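Local coordinates for protein ornithine aminotransferase (PDB 3LG0) that catalyses the pyridoxal-phosphate-dependent transfer of an amino group from ornithine to 2-oxoglutarate, giving glutamate semialdehyde and glutamate, at residues Y96-F101 and A273-D278. Residues are numbered along the deposited sequence; the frame is centred on the assembly and turned at random.
Sequences YLTNLF and AILAND
The phenyl ring of Phe101, at the end of helix 88-101, is met obliquely by Leu275 of strand 272-276, while one of its faces lies against its helix neighbour Leu100, whose CG stands 4.0 Å above the plane and offset toward the rim. At the ring's edge, in plane, sits the backbone O of Leu97, which also accepts the helical hydrogen bond from Phe101 N. Across the contact, Leu275 CD1 comes within 3.8 Å of Phe101 CG and touches CB as well, so the methyl presses on the root of the ring rather than its far end. The two side chains cross at about a right angle. With chi1 at -72°, CG of Phe101 lies anti to its carbonyl carbon, and the ring reaches from the helix toward the sheet. The other methyl of Leu275 works further back along the helix: CD2 is 4.1 Å from Leu97 O and packs loosely near Leu97 CB and Thr98 CA. Thr98 OG1 hydrogen-bonds to the backbone O of Glu94, its strongest partner, and also to Arg95 O, two acceptors that must share its one proton; CG2 lies 4.5 Å from Leu275 CD2, a loose contact.

The axes of 96-101 and 273-276 approach to 9.7 Å and run at 54°. Val106 and Leu260, on the strands flanking 272-276, also touch Leu275, and Leu239 and Leu246 add to the surroundings of Phe101. Here a helix is laid on the mixed sheet of the large domain of a class-III aminotransferase. The two Leu275 methyls do the joining, against Phe101 and the backbone and CB of Leu97, with Thr98 at the margin. All four residues are buried, and the hydrogen bonds of Thr98 OG1 and Leu97 O stay inside the helix, so the attachment rests on apolar packing and shape.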
loop_
_atom_site.group_PDB
_atom_site.type_symbol
_atom_site.label_atom_id
_atom_site.label_comp_id
_atom_site.label_asym_id
_atom_site.label_seq_id
_atom_site.Cartn_x
_atom_site.Cartn_y
_atom_site.Cartn_z
ATOM N N TYR A 96 -4.288 -6.077 20.791
ATOM C CA TYR A 96 -5.090 -7.215 20.338
ATOM C C TYR A 96 -4.260 -8.262 19.581
ATOM O O TYR A 96 -4.312 -9.448 19.905
ATOM C CB TYR A 96 -6.280 -6.754 19.484
ATOM C CG TYR A 96 -7.084 -7.914 18.970
ATOM C CD1 TYR A 96 -8.137 -8.441 19.712
ATOM C CD2 TYR A 96 -6.770 -8.515 17.760
ATOM C CE1 TYR A 96 -8.860 -9.533 19.256
ATOM C CE2 TYR A 96 -7.489 -9.598 17.293
ATOM C CZ TYR A 96 -8.533 -10.106 18.046
ATOM O OH TYR A 96 -9.249 -11.189 17.577
ATOM N N LEU A 97 -3.474 -7.832 18.591
ATOM C CA LEU A 97 -2.752 -8.797 17.752
ATOM C C LEU A 97 -1.627 -9.507 18.473
ATOM O O LEU A 97 -1.400 -10.690 18.244
ATOM C CB LEU A 97 -2.166 -8.138 16.497
ATOM C CG LEU A 97 -3.099 -7.756 15.356
ATOM C CD1 LEU A 97 -2.302 -6.996 14.301
ATOM C CD2 LEU A 97 -3.756 -8.982 14.754
ATOM N N THR A 98 -0.894 -8.773 19.308
ATOM C CA THR A 98 0.251 -9.356 20.003
ATOM C C THR A 98 -0.239 -10.422 20.975
ATOM O O THR A 98 0.325 -11.519 21.044
ATOM C CB THR A 98 1.084 -8.297 20.765
ATOM O OG1 THR A 98 0.208 -7.468 21.541
ATOM C CG2 THR A 98 1.881 -7.422 19.794
ATOM N N ASN A 99 -1.295 -10.092 21.719
ATOM C CA ASN A 99 -1.906 -11.055 22.641
ATOM C C ASN A 99 -2.419 -12.290 21.913
ATOM O O ASN A 99 -2.102 -13.410 22.289
ATOM C CB ASN A 99 -3.018 -10.411 23.471
ATOM C CG ASN A 99 -2.475 -9.406 24.509
ATOM O OD1 ASN A 99 -1.299 -9.455 24.898
ATOM N ND2 ASN A 99 -3.340 -8.492 24.960
ATOM N N LEU A 100 -3.180 -12.076 20.845
ATOM C CA LEU A 100 -3.708 -13.174 20.047
ATOM C C LEU A 100 -2.657 -14.163 19.565
ATOM O O LEU A 100 -2.852 -15.379 19.663
ATOM C CB LEU A 100 -4.485 -12.630 18.852
ATOM C CG LEU A 100 -5.168 -13.671 17.959
ATOM C CD1 LEU A 100 -6.116 -14.568 18.767
ATOM C CD2 LEU A 100 -5.917 -12.972 16.838
ATOM N N PHE A 101 -1.544 -13.648 19.042
ATOM C CA PHE A 101 -0.561 -14.506 18.381
ATOM C C PHE A 101 0.610 -14.862 19.277
ATOM O O PHE A 101 1.393 -15.762 18.957
ATOM C CB PHE A 101 -0.056 -13.861 17.077
ATOM C CG PHE A 101 -1.079 -13.861 15.965
ATOM C CD1 PHE A 101 -1.247 -14.971 15.156
ATOM C CD2 PHE A 101 -1.881 -12.755 15.748
ATOM C CE1 PHE A 101 -2.195 -14.972 14.133
ATOM C CE2 PHE A 101 -2.827 -12.746 14.739
ATOM C CZ PHE A 101 -2.988 -13.861 13.928
ATOM N N ALA A 273 1.144 -6.876 8.468
ATOM C CA ALA A 273 1.791 -6.765 9.778
ATOM C C ALA A 273 3.004 -7.682 9.916
ATOM O O ALA A 273 3.063 -8.758 9.320
ATOM C CB ALA A 273 0.771 -7.077 10.919
ATOM N N ILE A 274 3.948 -7.246 10.739
ATOM C CA ILE A 274 5.026 -8.085 11.171
ATOM C C ILE A 274 4.925 -8.271 12.691
ATOM O O ILE A 274 4.759 -7.305 13.439
ATOM C CB ILE A 274 6.382 -7.484 10.787
ATOM C CG1 ILE A 274 6.573 -7.534 9.275
ATOM C CG2 ILE A 274 7.509 -8.245 11.439
ATOM C CD1 ILE A 274 7.750 -6.680 8.792
ATOM N N LEU A 275 5.012 -9.519 13.145
ATOM C CA LEU A 275 5.014 -9.806 14.581
ATOM C C LEU A 275 6.360 -10.381 14.956
ATOM O O LEU A 275 6.900 -11.245 14.252
ATOM C CB LEU A 275 3.951 -10.834 14.943
ATOM C CG LEU A 275 2.489 -10.485 14.759
ATOM C CD1 LEU A 275 1.731 -11.765 14.392
ATOM C CD2 LEU A 275 1.931 -9.861 16.030
ATOM N N ALA A 276 6.892 -9.924 16.077
ATOM C CA ALA A 276 8.189 -10.391 16.540
ATOM C C ALA A 276 8.319 -10.037 18.017
ATOM O O ALA A 276 7.574 -9.197 18.527
ATOM C CB ALA A 276 9.307 -9.743 15.715
ATOM N N ASN A 277 9.251 -10.682 18.705
ATOM C CA ASN A 277 9.492 -10.354 20.109
ATOM C C ASN A 277 10.454 -9.187 20.262
ATOM O O ASN A 277 11.091 -8.786 19.295
ATOM C CB ASN A 277 10.004 -11.579 20.856
ATOM C CG ASN A 277 8.935 -12.605 21.062
ATOM O OD1 ASN A 277 7.772 -12.270 21.300
ATOM N ND2 ASN A 277 9.312 -13.874 20.970
ATOM N N ASP A 278 10.564 -8.663 21.481
ATOM C CA ASP A 278 11.414 -7.489 21.750
ATOM C C ASP A 278 12.863 -7.595 21.258
ATOM O O ASP A 278 13.394 -6.636 20.703
ATOM C CB ASP A 278 11.378 -7.112 23.228
ATOM C CG ASP A 278 10.111 -6.378 23.609
ATOM O OD1 ASP A 278 9.443 -5.842 22.708
ATOM O OD2 ASP A 278 9.784 -6.325 24.809
#